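Local coordinates for outer membrane protein (Tpn50) (Borrelia burgdorferi, PDB 3OON) that probably binds peptidoglycan through its OmpA-like C-terminal domain, the part in this structure, and so may tether the outer membrane to the cell wall, at residues A3-K8 against N14-I19. Numbering follows the deposited sequence. Where two conformers were deposited one is given.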
ATOM      1  N   ALA A   3       6.828   0.752   5.239  1.00 36.07           N
ATOM      2  CA  ALA A   3       5.769   0.583   4.231  1.00 33.51           C
ATOM      3  C   ALA A   3       4.551  -0.233   4.666  1.00 32.07           C
ATOM      4  O   ALA A   3       4.653  -1.178   5.464  1.00 32.27           O
ATOM      5  CB  ALA A   3       6.335   0.008   2.942  1.00 33.96           C
ATOM      6  N   ILE A   4       3.393   0.160   4.148  0.50 30.90           N
ATOM      7  CA  ILE A   4       2.193  -0.650   4.231  0.50 29.90           C
ATOM      8  C   ILE A   4       2.203  -1.503   2.974  0.50 29.65           C
ATOM      9  O   ILE A   4       2.584  -1.025   1.902  0.50 29.55           O
ATOM     10  CB  ILE A   4       0.943   0.239   4.258  0.50 29.74           C
ATOM     11  CG1 ILE A   4       1.031   1.210   5.432  0.50 30.03           C
ATOM     12  CG2 ILE A   4      -0.335  -0.597   4.348  0.50 30.05           C
ATOM     13  CD1 ILE A   4       0.195   2.450   5.243  0.50 30.63           C
ATOM     14  N   GLU A   5       1.817  -2.768   3.109  1.00 28.97           N
ATOM     15  CA  GLU A   5       1.646  -3.656   1.959  1.00 28.50           C
ATOM     16  C   GLU A   5       0.173  -3.735   1.632  1.00 26.85           C
ATOM     17  O   GLU A   5      -0.631  -4.094   2.487  1.00 25.48           O
ATOM     18  CB  GLU A   5       2.163  -5.060   2.259  1.00 29.61           C
ATOM     19  CG  GLU A   5       3.650  -5.130   2.501  1.00 34.18           C
ATOM     20  CD  GLU A   5       4.157  -6.551   2.560  1.00 40.64           C
ATOM     21  OE1 GLU A   5       4.867  -6.957   1.615  1.00 44.70           O
ATOM     22  OE2 GLU A   5       3.836  -7.265   3.536  1.00 43.98           O
ATOM     23  N   VAL A   6      -0.170  -3.398   0.390  1.00 26.49           N
ATOM     24  CA  VAL A   6      -1.560  -3.325  -0.047  1.00 25.41           C
ATOM     25  C   VAL A   6      -1.849  -4.396  -1.088  1.00 26.34           C
ATOM     26  O   VAL A   6      -1.150  -4.506  -2.108  1.00 25.73           O
ATOM     27  CB  VAL A   6      -1.896  -1.932  -0.602  1.00 25.02           C
ATOM     28  CG1 VAL A   6      -3.351  -1.850  -1.049  1.00 25.12           C
ATOM     29  CG2 VAL A   6      -1.607  -0.877   0.463  1.00 25.35           C
ATOM     30  N   GLU A   7      -2.887  -5.184  -0.817  1.00 26.90           N
ATOM     31  CA  GLU A   7      -3.275  -6.267  -1.716  1.00 29.21           C
ATOM     32  C   GLU A   7      -4.782  -6.460  -1.645  1.00 30.93           C
ATOM     33  O   GLU A   7      -5.387  -6.328  -0.578  1.00 30.17           O
ATOM     34  CB  GLU A   7      -2.523  -7.567  -1.384  1.00 29.09           C
ATOM     35  CG  GLU A   7      -2.836  -8.699  -2.350  1.00 31.72           C
ATOM     36  CD  GLU A   7      -2.013  -9.957  -2.130  1.00 33.97           C
ATOM     37  OE1 GLU A   7      -1.129  -9.984  -1.247  1.00 33.77           O
ATOM     38  OE2 GLU A   7      -2.274 -10.932  -2.856  1.00 35.91           O
ATOM     39  N   LYS A   8      -5.390  -6.742  -2.789  1.00 33.34           N
ATOM     40  CA  LYS A   8      -6.827  -6.962  -2.837  1.00 36.11           C
ATOM     41  C   LYS A   8      -7.143  -8.416  -2.504  1.00 37.69           C
ATOM     42  O   LYS A   8      -6.365  -9.332  -2.821  1.00 38.25           O
ATOM     43  CB  LYS A   8      -7.375  -6.581  -4.213  1.00 37.24           C
ATOM     44  CG  LYS A   8      -8.897  -6.543  -4.311  1.00 40.00           C
ATOM     45  CD  LYS A   8      -9.344  -5.484  -5.308  1.00 44.29           C
ATOM     46  CE  LYS A   8     -10.785  -5.717  -5.749  1.00 47.09           C
ATOM     47  NZ  LYS A   8     -11.326  -4.536  -6.464  1.00 49.41           N
ATOM     48  N   ASN A  14      -6.804  -5.213   1.471  1.00 26.74           N
ATOM     49  CA  ASN A  14      -6.036  -5.552   2.671  1.00 26.08           C
ATOM     50  C   ASN A  14      -4.798  -4.659   2.834  1.00 24.97           C
ATOM     51  O   ASN A  14      -3.998  -4.511   1.901  1.00 24.94           O
ATOM     52  CB  ASN A  14      -5.602  -7.024   2.600  1.00 26.70           C
ATOM     53  CG  ASN A  14      -5.024  -7.536   3.900  1.00 28.42           C
ATOM     54  OD1 ASN A  14      -5.755  -7.989   4.797  1.00 33.35           O
ATOM     55  ND2 ASN A  14      -3.716  -7.505   4.004  1.00 28.87           N
ATOM     56  N   LEU A  15      -4.658  -4.075   4.020  1.00 23.59           N
ATOM     57  CA  LEU A  15      -3.485  -3.299   4.398  1.00 23.65           C
ATOM     58  C   LEU A  15      -2.737  -4.100   5.451  1.00 23.96           C
ATOM     59  O   LEU A  15      -3.223  -4.280   6.571  1.00 23.91           O
ATOM     60  CB  LEU A  15      -3.879  -1.922   4.960  1.00 23.38           C
ATOM     61  CG  LEU A  15      -4.911  -1.067   4.210  1.00 24.62           C
ATOM     62  CD1 LEU A  15      -5.085   0.296   4.911  1.00 23.66           C
ATOM     63  CD2 LEU A  15      -4.495  -0.880   2.768  1.00 27.02           C
ATOM     64  N   SER A  16      -1.572  -4.618   5.094  1.00 24.46           N
ATOM     65  CA  SER A  16      -0.799  -5.373   6.075  1.00 26.12           C
ATOM     66  C   SER A  16       0.478  -4.621   6.420  1.00 25.86           C
ATOM     67  O   SER A  16       1.154  -4.064   5.549  1.00 26.29           O
ATOM     68  CB  SER A  16      -0.525  -6.805   5.609  1.00 27.10           C
ATOM     69  OG  SER A  16       0.434  -6.838   4.592  1.00 32.68           O
ATOM     70  N   PHE A  17       0.783  -4.564   7.706  1.00 26.42           N
ATOM     71  CA  PHE A  17       1.900  -3.776   8.183  1.00 27.42           C
ATOM     72  C   PHE A  17       2.315  -4.302   9.545  1.00 28.64           C
ATOM     73  O   PHE A  17       1.685  -5.213  10.084  1.00 29.34           O
ATOM     74  CB  PHE A  17       1.520  -2.288   8.257  1.00 26.52           C
ATOM     75  CG  PHE A  17       0.260  -2.023   9.021  1.00 25.37           C
ATOM     76  CD1 PHE A  17       0.306  -1.670  10.357  1.00 26.11           C
ATOM     77  CD2 PHE A  17      -0.984  -2.142   8.401  1.00 24.20           C
ATOM     78  CE1 PHE A  17      -0.881  -1.441  11.081  1.00 26.32           C
ATOM     79  CE2 PHE A  17      -2.165  -1.917   9.106  1.00 24.34           C
ATOM     80  CZ  PHE A  17      -2.112  -1.563  10.450  1.00 25.32           C
ATOM     81  N   ASP A  18       3.375  -3.749  10.114  0.50 29.71           N
ATOM     82  CA  ASP A  18       3.767  -4.165  11.456  0.50 30.56           C
ATOM     83  C   ASP A  18       4.020  -2.969  12.362  0.50 31.09           C
ATOM     84  O   ASP A  18       4.690  -2.000  11.984  0.50 31.85           O
ATOM     85  CB  ASP A  18       4.961  -5.121  11.437  0.50 31.27           C
ATOM     86  CG  ASP A  18       6.227  -4.453  10.977  0.50 32.38           C
ATOM     87  OD1 ASP A  18       6.143  -3.310  10.497  0.50 34.14           O
ATOM     88  OD2 ASP A  18       7.310  -5.066  11.097  0.50 34.34           O
ATOM     89  N   ILE A  19       3.465  -3.067  13.562  1.00 31.15           N
ATOM     90  CA  ILE A  19       3.444  -1.981  14.534  1.00 32.04           C
ATOM     91  C   ILE A  19       4.208  -2.481  15.728  1.00 33.09           C
ATOM     92  O   ILE A  19       3.932  -3.578  16.226  1.00 33.07           O
ATOM     93  CB  ILE A  19       1.993  -1.647  14.985  1.00 31.91           C
ATOM     94  CG1 ILE A  19       1.167  -1.054  13.834  1.00 31.74           C
ATOM     95  CG2 ILE A  19       1.984  -0.734  16.238  1.00 32.56           C
ATOM     96  CD1 ILE A  19       1.557   0.372  13.402  1.00 33.40           C
TER
HETATM   97  O   HOH W   1       4.926  -2.037   8.079  1.00 36.21           O
HETATM   98  O   HOH W   2      -1.710  -6.803   2.198  1.00 28.11           O
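Val6 runs alongside Leu15, both side chains rising from the same face, and its CG2 meets Leu15 CD2 at 3.7 Å. They form a non-hydrogen-bonded pair in the antiparallel beta hairpin of strands 4-9 and 12-20, which begins the sheet of this OmpA-like domain. The neighbouring pairs, Glu5 with Ser16 and Glu7 with Asn14, are hydrogen-bonded, each closed by two backbone bonds. Glu5 N reaches Ser16 O at 2.8 Å with an almost straight N-H...O angle of 169°, whereas Asn14 N to Glu7 O, at 2.7 Å, is more bent (147°). Between the two hydrogen-bonded pairs Val6 CA makes a CA-H...O contact with Asn14 O at 3.3 Å.

On the apolar face Ile4 slants across Leu15. Its CG2, set opposite the backbone N while CG1 stands beside it (chi1 -57°), rests 3.8 Å from Leu15 CB and more loosely approaches CD2 of the Phe17 ring. Helix 33-45 packs on this face, with Leu38 and Ile39 against Ile4 and Ile39 also against Phe17. Strand 114-122 continues the sheet beyond Leu15 and Phe17, while beyond Ile4 and Val6 an antiparallel strand of the second subunit extends it across the dimer interface.

The other face, carrying Glu5, Glu7, Asn14 and Ser16, is polar. Here Ser16 OG sits against the aliphatic root of Glu5, 3.4 Å from its CB. At the open end of the hairpin, a water lies between Ala3 O and Asp18 N and accepts from Asp18 N. A second water links both strands on the polar face: it donates to Glu5 O, hydrogen-bonds to Ser16 OG, and accepts from Asn14 ND2 at 2.8 Å.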